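Local structure of S-M checkpoint control protein rad4 (Schizosaccharomyces pombe, 4BU0) at residues 10-15 against 32-37; 23-28 against 74-79; 100-105 against 166-171. The protein serves as a signalling adaptor essential for DNA replication and the S-M checkpoint, and its BRCT1,2 domains, the part described here, bind phosphorylated Crb2. All coordinates share one frame; numbering follows the deposited sequence. Where two conformers were deposited one is given.

Interaction 1. Residues 10-15 against 32-37; sequences FVICCT and LGAAYR
C14 SG lies at the edge of the Y36 ring and in its plane, 5.2 Å from the ring centroid, a cysteine sulfur-aromatic contact; I12 CG2 approaches this ring at CD1 (4.2 Å), and R22 and S26 of helix 19-31 touch the tyrosine. These residues belong to a beta-alpha-beta unit of the first BRCT domain, in which helix 19-31 links strands 11-15 and 35-36, neighbours in a parallel sheet. The strands are joined by nearly straight backbone hydrogen bonds from A35 N to F10 O, I12 N to A35 O and R37 N to I12 O. I12 and Y36 share one face of the sheet; on the other, V11 packs beside A35 and V11 CG1 meets R37 CG at 3.6 Å. With CG anti to the backbone N (chi1 178°), the tyrosine is carried toward C14. An alanine at Y36 would strip C14 SG of its aromatic neighbour and would probably leave the water between the strand ends less firmly held. T15, next to C14, hydrogen-bonds through OG1 to a modified side chain of the bound peptide. The water accepts from C14 N at 2.8 Å, bonds Y36 OH and can donate to R37 O, both 2.9 Å away.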
ATOM      1  N   PHE A  10     -18.175  12.386  -5.116  1.00 10.55           N
ATOM      2  CA  PHE A  10     -16.891  11.685  -5.022  1.00  9.82           C
ATOM      3  C   PHE A  10     -15.973  12.151  -6.128  1.00 10.63           C
ATOM      4  O   PHE A  10     -16.440  12.434  -7.237  1.00 10.59           O
ATOM      5  CB  PHE A  10     -17.083  10.162  -5.151  1.00 10.24           C
ATOM      6  CG  PHE A  10     -17.619   9.443  -3.952  1.00 10.58           C
ATOM      7  CD1 PHE A  10     -18.892   9.724  -3.460  1.00 12.19           C
ATOM      8  CD2 PHE A  10     -16.897   8.406  -3.371  1.00 12.91           C
ATOM      9  CE1 PHE A  10     -19.395   9.033  -2.353  1.00 12.44           C
ATOM     10  CE2 PHE A  10     -17.411   7.696  -2.274  1.00 15.00           C
ATOM     11  CZ  PHE A  10     -18.645   8.024  -1.764  1.00 12.98           C
ATOM     12  N   VAL A  11     -14.652  12.203  -5.853  1.00  8.24           N
ATOM     13  CA  VAL A  11     -13.649  12.625  -6.829  1.00  8.50           C
ATOM     14  C   VAL A  11     -12.582  11.553  -6.760  1.00 10.61           C
ATOM     15  O   VAL A  11     -11.868  11.453  -5.758  1.00  9.99           O
ATOM     16  CB  VAL A  11     -13.118  14.056  -6.591  1.00 11.88           C
ATOM     17  CG1 VAL A  11     -12.113  14.435  -7.675  1.00 12.08           C
ATOM     18  CG2 VAL A  11     -14.272  15.066  -6.555  1.00 11.74           C
ATOM     19  N   ILE A  12     -12.533  10.721  -7.801  1.00  8.16           N
ATOM     20  CA  ILE A  12     -11.646   9.559  -7.795  0.72  7.33           C
ATOM     21  C   ILE A  12     -10.422   9.763  -8.662  1.00 10.32           C
ATOM     22  O   ILE A  12     -10.485  10.357  -9.723  1.00 11.12           O
ATOM     23  CB  ILE A  12     -12.499   8.353  -8.254  0.72 10.17           C
ATOM     24  CG1 ILE A  12     -13.552   8.026  -7.149  0.72 10.41           C
ATOM     25  CG2 ILE A  12     -11.639   7.117  -8.649  0.72 11.90           C
ATOM     26  CD1 ILE A  12     -14.713   7.195  -7.602  0.72 16.18           C
ATOM     27  N   CYS A  13      -9.274   9.238  -8.178  1.00  9.51           N
ATOM     28  CA  CYS A  13      -7.988   9.311  -8.863  1.00  9.75           C
ATOM     29  C   CYS A  13      -7.347   7.933  -8.736  1.00 11.69           C
ATOM     30  O   CYS A  13      -7.619   7.266  -7.732  1.00 10.71           O
ATOM     31  CB  CYS A  13      -7.144  10.392  -8.194  1.00 11.17           C
ATOM     32  SG  CYS A  13      -5.551  10.723  -8.984  1.00 14.43           S
ATOM     33  N   CYS A  14      -6.533   7.501  -9.727  1.00  9.67           N
ATOM     34  CA  CYS A  14      -5.816   6.219  -9.666  1.00  9.73           C
ATOM     35  C   CYS A  14      -4.331   6.455  -9.566  1.00 11.99           C
ATOM     36  O   CYS A  14      -3.805   7.448 -10.107  1.00 11.80           O
ATOM     37  CB  CYS A  14      -6.102   5.347 -10.890  1.00 10.40           C
ATOM     38  SG  CYS A  14      -7.812   4.786 -11.027  1.00 14.45           S
ATOM     39  N   THR A  15      -3.619   5.479  -8.958  1.00  8.60           N
ATOM     40  CA  THR A  15      -2.159   5.478  -8.979  1.00  8.92           C
ATOM     41  C   THR A  15      -1.708   4.045  -9.201  1.00 12.87           C
ATOM     42  O   THR A  15      -2.199   3.125  -8.526  1.00 11.24           O
ATOM     43  CB  THR A  15      -1.507   6.150  -7.762  1.00 13.97           C
ATOM     44  OG1 THR A  15      -0.097   6.223  -8.002  1.00 13.40           O
ATOM     45  CG2 THR A  15      -1.763   5.446  -6.429  1.00 12.25           C
ATOM     46  N   LEU A  32     -21.521   6.051 -12.264  1.00  8.25           N
ATOM     47  CA  LEU A  32     -22.030   6.099 -10.900  1.00  8.30           C
ATOM     48  C   LEU A  32     -22.202   7.527 -10.391  1.00 10.49           C
ATOM     49  O   LEU A  32     -22.739   7.690  -9.304  1.00  9.94           O
ATOM     50  CB  LEU A  32     -21.075   5.318  -9.975  1.00  8.16           C
ATOM     51  CG  LEU A  32     -21.236   3.778  -9.987  1.00 10.86           C
ATOM     52  CD1 LEU A  32     -19.949   3.094  -9.559  1.00 12.20           C
ATOM     53  CD2 LEU A  32     -22.376   3.342  -9.057  1.00 12.22           C
ATOM     54  N   GLY A  33     -21.711   8.518 -11.126  1.00  8.24           N
ATOM     55  CA  GLY A  33     -21.897   9.918 -10.741  1.00  9.12           C
ATOM     56  C   GLY A  33     -20.678  10.616 -10.186  1.00 11.36           C
ATOM     57  O   GLY A  33     -20.770  11.792  -9.811  1.00 10.60           O
ATOM     58  N   ALA A  34     -19.542   9.923 -10.115  1.00  8.73           N
ATOM     59  CA  ALA A  34     -18.322  10.522  -9.563  1.00  8.38           C
ATOM     60  C   ALA A  34     -17.614  11.369 -10.598  1.00 10.54           C
ATOM     61  O   ALA A  34     -17.827  11.235 -11.818  1.00 11.24           O
ATOM     62  CB  ALA A  34     -17.361   9.423  -9.109  1.00  9.22           C
ATOM     63  N   ALA A  35     -16.709  12.216 -10.119  1.00  8.50           N
ATOM     64  CA  ALA A  35     -15.768  12.879 -10.992  1.00  8.66           C
ATOM     65  C   ALA A  35     -14.541  11.962 -11.042  1.00 10.11           C
ATOM     66  O   ALA A  35     -14.241  11.270 -10.058  1.00 10.28           O
ATOM     67  CB  ALA A  35     -15.386  14.261 -10.430  1.00  9.53           C
ATOM     68  N   TYR A  36     -13.847  11.933 -12.150  1.00  8.75           N
ATOM     69  CA  TYR A  36     -12.639  11.139 -12.310  1.00  9.33           C
ATOM     70  C   TYR A  36     -11.530  12.072 -12.706  1.00 12.93           C
ATOM     71  O   TYR A  36     -11.655  12.799 -13.714  1.00 11.20           O
ATOM     72  CB  TYR A  36     -12.818  10.034 -13.364  1.00 10.83           C
ATOM     73  CG  TYR A  36     -11.543   9.249 -13.552  1.00 14.52           C
ATOM     74  CD1 TYR A  36     -11.165   8.271 -12.635  1.00 16.91           C
ATOM     75  CD2 TYR A  36     -10.663   9.546 -14.591  1.00 15.54           C
ATOM     76  CE1 TYR A  36      -9.961   7.586 -12.765  1.00 18.74           C
ATOM     77  CE2 TYR A  36      -9.450   8.873 -14.725  1.00 16.78           C
ATOM     78  CZ  TYR A  36      -9.099   7.903 -13.799  1.00 21.64           C
ATOM     79  OH  TYR A  36      -7.930   7.196 -13.933  1.00 25.46           O
ATOM     80  N   ARG A  37     -10.429  12.061 -11.928  1.00 10.59           N
ATOM     81  CA  ARG A  37      -9.302  12.949 -12.186  1.00 10.94           C
ATOM     82  C   ARG A  37      -8.032  12.160 -12.467  1.00 15.73           C
ATOM     83  O   ARG A  37      -7.675  11.257 -11.686  1.00 14.16           O
ATOM     84  CB  ARG A  37      -9.086  13.897 -10.998  1.00 11.29           C
ATOM     85  CG  ARG A  37     -10.228  14.850 -10.711  1.00 12.56           C
ATOM     86  CD  ARG A  37     -10.334  15.966 -11.763  1.00 14.59           C
ATOM     87  NE  ARG A  37     -11.590  16.699 -11.632  1.00 13.34           N
ATOM     88  CZ  ARG A  37     -12.710  16.397 -12.289  1.00 13.22           C
ATOM     89  NH1 ARG A  37     -12.734  15.375 -13.154  1.00 12.82           N
ATOM     90  NH2 ARG A  37     -13.811  17.092 -12.079  1.00 13.52           N
TER
HETATM   91  O   HOH W   1      -6.249   8.757 -12.240  1.00 18.92           O

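Interaction 2. Residues 23-28 against 74-79; sequences TEISTK and WIPVLY
K28 lays its aliphatic chain across one face of the Y79 ring, the two side chains crossing at about a right angle. K28 CG stands over the middle of the ring, 3.7 Å from the centroid and only 9° off the ring normal, a CH-pi contact; CB meets the ring at CD1, while CD and CE pass above CD2. CG anti to the backbone N (chi1 -177°) carries the Y79 ring to K28, and its hydroxyl is hydrogen-bonded to K31 NZ, one turn further along helix 19-31. Beyond CG the lysine is fully extended, which brings its ammonium group past the ring to two polar partners. E24 OE2, one turn earlier in the same helix, receives NZ at 2.8 Å on its anti lone pair in a salt bridge. A water also accepts from NZ and donates to P76 O at 2.7 Å, so the charged end is tied to the other helix through solvent. E24 itself crosses P76 at about a right angle, OE2 resting 3.5 Å from CG of the proline ring. Deeper in, I75 CG2 touches both K28 CB (3.7 Å) and I25 O (3.8 Å), and I25 CG2 approaches I75 CG1 more loosely. I25 and I75 both also touch I48, and I75 reaches I12, so the apolar end of the contact faces the sheet while the charged end lies nearer the surface. The axes of the two short segments come within 9.2 Å of each other, their directions 45° apart. This is the packing of the first and third helices of a BRCT domain, laid side by side on one face of its four-stranded parallel sheet.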
ATOM      1  N   THR A  23      -9.320   2.371 -17.280  1.00 12.94           N
ATOM      2  CA  THR A  23     -10.409   2.735 -18.175  1.00 12.64           C
ATOM      3  C   THR A  23     -11.723   2.196 -17.622  1.00 13.05           C
ATOM      4  O   THR A  23     -12.722   2.918 -17.621  1.00 13.48           O
ATOM      5  CB  THR A  23     -10.107   2.198 -19.583  1.00 17.55           C
ATOM      6  OG1 THR A  23      -8.861   2.759 -20.006  1.00 17.46           O
ATOM      7  CG2 THR A  23     -11.186   2.568 -20.587  1.00 20.12           C
ATOM      8  N   GLU A  24     -11.726   0.953 -17.095  1.00 10.74           N
ATOM      9  CA  GLU A  24     -12.936   0.359 -16.519  1.00 10.98           C
ATOM     10  C   GLU A  24     -13.406   1.202 -15.319  1.00 12.83           C
ATOM     11  O   GLU A  24     -14.587   1.548 -15.205  1.00 11.63           O
ATOM     12  CB  GLU A  24     -12.640  -1.084 -16.061  1.00 12.92           C
ATOM     13  CG  GLU A  24     -13.798  -1.724 -15.331  1.00 17.48           C
ATOM     14  CD  GLU A  24     -13.523  -3.066 -14.693  1.00 17.24           C
ATOM     15  OE1 GLU A  24     -12.340  -3.467 -14.622  1.00 22.54           O
ATOM     16  OE2 GLU A  24     -14.493  -3.694 -14.221  1.00 17.75           O
ATOM     17  N   ILE A  25     -12.452   1.543 -14.446  1.00 10.65           N
ATOM     18  CA  ILE A  25     -12.750   2.325 -13.240  1.00  9.48           C
ATOM     19  C   ILE A  25     -13.281   3.706 -13.604  1.00 10.44           C
ATOM     20  O   ILE A  25     -14.295   4.111 -13.039  1.00 10.94           O
ATOM     21  CB  ILE A  25     -11.489   2.410 -12.346  1.00 11.53           C
ATOM     22  CG1 ILE A  25     -11.252   1.053 -11.653  1.00 11.95           C
ATOM     23  CG2 ILE A  25     -11.623   3.578 -11.311  1.00 11.75           C
ATOM     24  CD1 ILE A  25      -9.799   0.881 -11.089  1.00 13.15           C
ATOM     25  N   SER A  26     -12.618   4.428 -14.536  1.00  9.89           N
ATOM     26  CA  SER A  26     -13.097   5.765 -14.858  0.63 10.17           C
ATOM     27  C   SER A  26     -14.490   5.701 -15.505  1.00 12.19           C
ATOM     28  O   SER A  26     -15.368   6.507 -15.155  1.00 12.38           O
ATOM     29  CB  SER A  26     -12.100   6.486 -15.753  0.63 13.87           C
ATOM     30  OG  SER A  26     -11.790   5.732 -16.909  0.63 14.37           O
ATOM     31  N   THR A  27     -14.726   4.735 -16.424  1.00  9.45           N
ATOM     32  CA  THR A  27     -16.030   4.608 -17.069  0.83  8.60           C
ATOM     33  C   THR A  27     -17.128   4.299 -16.034  1.00  9.45           C
ATOM     34  O   THR A  27     -18.165   4.942 -16.022  1.00 10.53           O
ATOM     35  CB  THR A  27     -15.945   3.511 -18.141  0.83 12.26           C
ATOM     36  OG1 THR A  27     -14.916   3.875 -19.082  0.83 12.81           O
ATOM     37  CG2 THR A  27     -17.271   3.263 -18.837  0.83 13.31           C
ATOM     38  N   LYS A  28     -16.881   3.319 -15.161  1.00  7.83           N
ATOM     39  CA  LYS A  28     -17.906   2.928 -14.208  1.00  7.62           C
ATOM     40  C   LYS A  28     -18.102   3.991 -13.131  1.00  7.64           C
ATOM     41  O   LYS A  28     -19.258   4.235 -12.742  1.00  8.56           O
ATOM     42  CB  LYS A  28     -17.571   1.561 -13.596  1.00  9.19           C
ATOM     43  CG  LYS A  28     -17.715   0.429 -14.630  1.00  9.54           C
ATOM     44  CD  LYS A  28     -17.241  -0.917 -14.087  1.00 10.70           C
ATOM     45  CE  LYS A  28     -17.503  -1.962 -15.166  1.00 13.75           C
ATOM     46  NZ  LYS A  28     -17.220  -3.341 -14.712  1.00 14.24           N
ATOM     47  N   TRP A  74     -12.838  -1.946  -5.742  1.00  7.48           N
ATOM     48  CA  TRP A  74     -13.952  -1.180  -5.204  1.00  7.43           C
ATOM     49  C   TRP A  74     -14.992  -0.751  -6.236  1.00  8.58           C
ATOM     50  O   TRP A  74     -16.167  -1.107  -6.114  1.00  7.64           O
ATOM     51  CB  TRP A  74     -13.433   0.043  -4.430  1.00  6.50           C
ATOM     52  CG  TRP A  74     -14.525   0.943  -3.949  1.00  6.34           C
ATOM     53  CD1 TRP A  74     -15.673   0.575  -3.294  1.00  8.90           C
ATOM     54  CD2 TRP A  74     -14.604   2.356  -4.151  1.00  6.24           C
ATOM     55  NE1 TRP A  74     -16.466   1.690  -3.066  1.00  8.85           N
ATOM     56  CE2 TRP A  74     -15.825   2.794  -3.573  1.00  9.23           C
ATOM     57  CE3 TRP A  74     -13.738   3.309  -4.724  1.00  7.19           C
ATOM     58  CZ2 TRP A  74     -16.226   4.139  -3.606  1.00  9.50           C
ATOM     59  CZ3 TRP A  74     -14.123   4.649  -4.714  1.00  8.69           C
ATOM     60  CH2 TRP A  74     -15.359   5.041  -4.169  1.00  9.10           C
ATOM     61  N   ILE A  75     -14.573  -0.002  -7.246  1.00  6.31           N
ATOM     62  CA  ILE A  75     -15.539   0.533  -8.206  1.00  7.02           C
ATOM     63  C   ILE A  75     -16.226  -0.595  -9.004  1.00  8.21           C
ATOM     64  O   ILE A  75     -17.455  -0.593  -9.078  1.00  9.77           O
ATOM     65  CB  ILE A  75     -14.902   1.595  -9.109  1.00  9.13           C
ATOM     66  CG1 ILE A  75     -14.613   2.919  -8.320  1.00  9.48           C
ATOM     67  CG2 ILE A  75     -15.767   1.844 -10.366  1.00  9.35           C
ATOM     68  CD1 ILE A  75     -15.898   3.654  -7.770  1.00  9.08           C
ATOM     69  N   PRO A  76     -15.509  -1.598  -9.549  1.00  8.22           N
ATOM     70  CA  PRO A  76     -16.229  -2.671 -10.241  1.00  7.81           C
ATOM     71  C   PRO A  76     -17.236  -3.398  -9.353  1.00  9.45           C
ATOM     72  O   PRO A  76     -18.330  -3.716  -9.825  1.00 11.17           O
ATOM     73  CB  PRO A  76     -15.092  -3.604 -10.676  1.00  9.92           C
ATOM     74  CG  PRO A  76     -13.934  -2.669 -10.902  1.00 12.98           C
ATOM     75  CD  PRO A  76     -14.049  -1.744  -9.697  1.00 10.19           C
ATOM     76  N   VAL A  77     -16.917  -3.632  -8.046  1.00  7.66           N
ATOM     77  CA  VAL A  77     -17.849  -4.331  -7.176  1.00  7.29           C
ATOM     78  C   VAL A  77     -19.083  -3.438  -6.880  1.00  9.99           C
ATOM     79  O   VAL A  77     -20.236  -3.907  -6.928  1.00 10.58           O
ATOM     80  CB  VAL A  77     -17.166  -4.836  -5.877  1.00 11.67           C
ATOM     81  CG1 VAL A  77     -18.188  -5.368  -4.876  1.00 12.11           C
ATOM     82  CG2 VAL A  77     -16.133  -5.926  -6.203  1.00 11.58           C
ATOM     83  N   LEU A  78     -18.859  -2.151  -6.569  1.00  7.33           N
ATOM     84  CA  LEU A  78     -19.992  -1.275  -6.294  1.00  7.83           C
ATOM     85  C   LEU A  78     -20.867  -1.098  -7.551  1.00  8.63           C
ATOM     86  O   LEU A  78     -22.107  -1.176  -7.469  1.00  8.42           O
ATOM     87  CB  LEU A  78     -19.452   0.089  -5.835  1.00  7.64           C
ATOM     88  CG  LEU A  78     -20.493   1.186  -5.673  1.00  9.01           C
ATOM     89  CD1 LEU A  78     -21.494   0.827  -4.523  1.00 10.44           C
ATOM     90  CD2 LEU A  78     -19.793   2.513  -5.362  1.00 10.49           C
ATOM     91  N   TYR A  79     -20.212  -0.895  -8.706  1.00  7.87           N
ATOM     92  CA  TYR A  79     -20.956  -0.764  -9.962  1.00  7.51           C
ATOM     93  C   TYR A  79     -21.811  -2.001 -10.213  1.00 10.55           C
ATOM     94  O   TYR A  79     -22.983  -1.869 -10.580  1.00 10.36           O
ATOM     95  CB  TYR A  79     -19.962  -0.602 -11.112  1.00  8.50           C
ATOM     96  CG  TYR A  79     -20.646  -0.396 -12.439  1.00 10.26           C
ATOM     97  CD1 TYR A  79     -21.060   0.867 -12.839  1.00 10.49           C
ATOM     98  CD2 TYR A  79     -20.847  -1.460 -13.312  1.00 10.65           C
ATOM     99  CE1 TYR A  79     -21.656   1.072 -14.073  1.00 11.98           C
ATOM    100  CE2 TYR A  79     -21.431  -1.264 -14.561  1.00 11.32           C
ATOM    101  CZ  TYR A  79     -21.858  -0.002 -14.924  1.00 12.70           C
ATOM    102  OH  TYR A  79     -22.429   0.202 -16.162  1.00 13.72           O
TER
HETATM  103  O   HOH W   2     -18.589  -4.251 -12.486  1.00 14.54           O

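Interaction 3. Residues 100-105 against 166-171; sequences PTLFKC and EWLWQS
The turns that lead into strand 106-110, the first of the second BRCT domain, pack here against its last helix, 166-174. L102 makes the main apolar contact, spreading its two methyls over two helix residues: CD1 meets L168 CD1 at 3.6 Å, the side chains crossing at about a right angle, and CD2 reaches W167 CH2 at 4.1 Å. C105 SG comes to the edge of the indole near its plane, 4.4 Å from the same CH2. T101 has OG1 beside the backbone N (chi1 -63°), which leaves CG2 as the branch that meets S171 O at 3.4 Å. The segment folds as a type I turn from P100 to F103 overlapping a type II turn from L102 to C105. S171 OG lies above one face of the W167 indole, toward its rim, and bonds to W167 O at 2.8 Å, while S171 N reaches that oxygen from the opposite face of its plane. L178 holds both polar ends, its O accepting from W167 NE1 and its N bonded to S171 OG, and H141 stacks on the indole. The contact joins these turns to the last helix of a BRCT fold, a parallel sheet with strand order 2-1-3-4.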
ATOM      1  N   PRO A 100      -5.422  -2.899   1.535  1.00  9.01           N
ATOM      2  CA  PRO A 100      -4.675  -3.396   2.707  1.00  8.80           C
ATOM      3  C   PRO A 100      -3.470  -2.500   2.947  1.00  9.74           C
ATOM      4  O   PRO A 100      -2.817  -2.093   1.987  1.00 10.01           O
ATOM      5  CB  PRO A 100      -4.254  -4.804   2.278  1.00 10.64           C
ATOM      6  CG  PRO A 100      -5.355  -5.223   1.300  1.00 14.96           C
ATOM      7  CD  PRO A 100      -5.568  -3.949   0.500  1.00 11.51           C
ATOM      8  N   THR A 101      -3.173  -2.186   4.210  1.00  8.49           N
ATOM      9  CA  THR A 101      -2.122  -1.220   4.509  1.00  8.13           C
ATOM     10  C   THR A 101      -0.809  -1.570   3.864  1.00 11.12           C
ATOM     11  O   THR A 101      -0.140  -0.685   3.304  1.00 13.07           O
ATOM     12  CB  THR A 101      -1.946  -1.105   6.026  1.00 14.50           C
ATOM     13  OG1 THR A 101      -3.183  -0.607   6.555  1.00 17.82           O
ATOM     14  CG2 THR A 101      -0.812  -0.149   6.412  1.00 16.80           C
ATOM     15  N   LEU A 102      -0.424  -2.870   3.931  1.00  9.09           N
ATOM     16  CA  LEU A 102       0.870  -3.316   3.422  1.00  8.77           C
ATOM     17  C   LEU A 102       0.798  -3.976   2.038  1.00 11.37           C
ATOM     18  O   LEU A 102       1.669  -4.768   1.659  1.00 11.01           O
ATOM     19  CB  LEU A 102       1.523  -4.259   4.456  1.00  8.96           C
ATOM     20  CG  LEU A 102       1.705  -3.614   5.836  1.00 11.52           C
ATOM     21  CD1 LEU A 102       2.342  -4.608   6.802  1.00 12.16           C
ATOM     22  CD2 LEU A 102       2.587  -2.332   5.773  1.00 13.56           C
ATOM     23  N   PHE A 103      -0.205  -3.570   1.227  1.00 10.64           N
ATOM     24  CA  PHE A 103      -0.335  -4.057  -0.132  1.00 10.26           C
ATOM     25  C   PHE A 103       0.976  -3.796  -0.879  1.00 11.85           C
ATOM     26  O   PHE A 103       1.518  -2.671  -0.834  1.00 12.14           O
ATOM     27  CB  PHE A 103      -1.522  -3.338  -0.814  1.00 11.53           C
ATOM     28  CG  PHE A 103      -1.844  -3.859  -2.183  1.00 13.18           C
ATOM     29  CD1 PHE A 103      -2.438  -5.106  -2.349  1.00 17.25           C
ATOM     30  CD2 PHE A 103      -1.534  -3.119  -3.311  1.00 14.37           C
ATOM     31  CE1 PHE A 103      -2.734  -5.592  -3.632  1.00 19.36           C
ATOM     32  CE2 PHE A 103      -1.838  -3.597  -4.587  1.00 17.35           C
ATOM     33  CZ  PHE A 103      -2.437  -4.829  -4.735  1.00 16.83           C
ATOM     34  N   LYS A 104       1.486  -4.847  -1.529  1.00 10.00           N
ATOM     35  CA  LYS A 104       2.713  -4.842  -2.333  1.00 10.94           C
ATOM     36  C   LYS A 104       3.991  -4.733  -1.495  1.00 12.70           C
ATOM     37  O   LYS A 104       5.086  -4.708  -2.084  1.00 13.08           O
ATOM     38  CB  LYS A 104       2.734  -3.765  -3.433  1.00 13.99           C
ATOM     39  CG  LYS A 104       1.738  -4.049  -4.566  1.00 22.71           C
ATOM     40  CD  LYS A 104       2.200  -5.123  -5.521  1.00 34.52           C
ATOM     41  CE  LYS A 104       1.476  -5.035  -6.846  1.00 49.84           C
ATOM     42  NZ  LYS A 104       0.127  -5.657  -6.787  1.00 63.19           N
ATOM     43  N   CYS A 105       3.879  -4.717  -0.159  1.00  9.66           N
ATOM     44  CA  CYS A 105       5.101  -4.747   0.656  1.00  8.77           C
ATOM     45  C   CYS A 105       5.588  -6.178   0.726  1.00 11.13           C
ATOM     46  O   CYS A 105       4.784  -7.104   0.844  1.00 11.32           O
ATOM     47  CB  CYS A 105       4.868  -4.205   2.062  1.00  8.56           C
ATOM     48  SG  CYS A 105       4.522  -2.439   2.119  1.00 12.47           S
ATOM     49  N   GLU A 166       9.225   0.613  14.269  1.00  7.74           N
ATOM     50  CA  GLU A 166       8.265   1.705  14.397  1.00  7.36           C
ATOM     51  C   GLU A 166       7.656   2.067  13.040  1.00  8.56           C
ATOM     52  O   GLU A 166       6.517   2.511  12.977  1.00  9.25           O
ATOM     53  CB  GLU A 166       8.979   2.904  15.018  1.00  9.23           C
ATOM     54  CG  GLU A 166       8.060   4.032  15.477  1.00 11.13           C
ATOM     55  CD  GLU A 166       7.032   3.734  16.559  1.00 11.84           C
ATOM     56  OE1 GLU A 166       7.092   2.665  17.207  1.00 12.16           O
ATOM     57  OE2 GLU A 166       6.091   4.551  16.675  1.00 12.00           O
ATOM     58  N   TRP A 167       8.379   1.792  11.939  1.00  5.97           N
ATOM     59  CA  TRP A 167       7.793   1.996  10.612  1.00  6.00           C
ATOM     60  C   TRP A 167       6.516   1.178  10.455  1.00  7.15           C
ATOM     61  O   TRP A 167       5.517   1.650   9.912  1.00  6.92           O
ATOM     62  CB  TRP A 167       8.799   1.587   9.518  1.00  5.97           C
ATOM     63  CG  TRP A 167       8.146   1.429   8.170  1.00  5.97           C
ATOM     64  CD1 TRP A 167       7.823   2.429   7.292  1.00  7.67           C
ATOM     65  CD2 TRP A 167       7.711   0.201   7.563  1.00  5.97           C
ATOM     66  NE1 TRP A 167       7.169   1.903   6.196  1.00  7.61           N
ATOM     67  CE2 TRP A 167       7.077   0.536   6.344  1.00  7.54           C
ATOM     68  CE3 TRP A 167       7.793  -1.153   7.944  1.00  7.33           C
ATOM     69  CZ2 TRP A 167       6.505  -0.434   5.511  1.00  7.60           C
ATOM     70  CZ3 TRP A 167       7.237  -2.118   7.117  1.00  7.40           C
ATOM     71  CH2 TRP A 167       6.603  -1.755   5.916  1.00  7.76           C
ATOM     72  N   LEU A 168       6.590  -0.088  10.887  1.00  6.59           N
ATOM     73  CA  LEU A 168       5.446  -0.959  10.773  1.00  6.82           C
ATOM     74  C   LEU A 168       4.295  -0.503  11.653  1.00  8.88           C
ATOM     75  O   LEU A 168       3.151  -0.448  11.187  1.00  8.66           O
ATOM     76  CB  LEU A 168       5.884  -2.389  11.158  1.00  6.61           C
ATOM     77  CG  LEU A 168       4.760  -3.449  11.136  1.00  8.12           C
ATOM     78  CD1 LEU A 168       4.197  -3.638   9.728  1.00  9.23           C
ATOM     79  CD2 LEU A 168       5.296  -4.794  11.657  1.00  9.45           C
ATOM     80  N   TRP A 169       4.592  -0.171  12.893  1.00  7.32           N
ATOM     81  CA  TRP A 169       3.527   0.221  13.780  1.00  7.36           C
ATOM     82  C   TRP A 169       2.854   1.503  13.338  1.00  9.35           C
ATOM     83  O   TRP A 169       1.679   1.571  13.357  1.00 10.14           O
ATOM     84  CB  TRP A 169       4.011   0.306  15.224  1.00  7.91           C
ATOM     85  CG  TRP A 169       4.732  -0.913  15.755  1.00  9.29           C
ATOM     86  CD1 TRP A 169       5.827  -0.893  16.524  1.00 11.86           C
ATOM     87  CD2 TRP A 169       4.393  -2.291  15.575  1.00 10.35           C
ATOM     88  NE1 TRP A 169       6.218  -2.164  16.820  1.00 12.42           N
ATOM     89  CE2 TRP A 169       5.346  -3.029  16.240  1.00 13.07           C
ATOM     90  CE3 TRP A 169       3.390  -2.964  14.908  1.00 12.86           C
ATOM     91  CZ2 TRP A 169       5.323  -4.401  16.249  1.00 14.04           C
ATOM     92  CZ3 TRP A 169       3.393  -4.318  14.940  1.00 15.41           C
ATOM     93  CH2 TRP A 169       4.352  -4.997  15.585  1.00 15.25           C
ATOM     94  N   GLN A 170       3.654   2.484  12.950  1.00  7.02           N
ATOM     95  CA  GLN A 170       3.027   3.736  12.523  1.00  6.19           C
ATOM     96  C   GLN A 170       2.295   3.582  11.182  1.00  8.67           C
ATOM     97  O   GLN A 170       1.295   4.269  10.974  1.00 10.06           O
ATOM     98  CB  GLN A 170       4.055   4.872  12.469  1.00  6.85           C
ATOM     99  CG  GLN A 170       4.455   5.288  13.887  1.00  7.48           C
ATOM    100  CD  GLN A 170       5.149   6.644  13.912  1.00 10.27           C
ATOM    101  OE1 GLN A 170       4.936   7.504  13.043  1.00 11.65           O
ATOM    102  NE2 GLN A 170       6.003   6.836  14.918  1.00 10.16           N
ATOM    103  N   SER A 171       2.799   2.722  10.254  1.00  6.46           N
ATOM    104  CA  SER A 171       2.113   2.515   8.972  1.00  5.81           C
ATOM    105  C   SER A 171       0.772   1.861   9.227  1.00  9.01           C
ATOM    106  O   SER A 171      -0.239   2.288   8.664  1.00 10.18           O
ATOM    107  CB  SER A 171       2.959   1.636   8.045  1.00  7.13           C
ATOM    108  OG  SER A 171       4.121   2.326   7.606  1.00  8.73           O
TER

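Overall arrangement
Interactions 1 and 2 belong to the first BRCT domain and touch directly: I12 CD1 packs on I75 CD1, and the Y36 ring lies against S26 of helix 19-31, the helix connecting the two strands of interaction 1. Interaction 3 lies in the second domain, its centre about 25 Å from that of interaction 1, and touches neither. It is wholly buried and packs mainly through apolar groups, whereas the other two are partly buried. Their chemistry follows place: backbone hydrogen bonds join strands at the sheet edge in interaction 1, while in interaction 2 the lysine-tyrosine contact and salt bridge lie at the more exposed end of the helix pair, the isoleucines at the end facing the sheet.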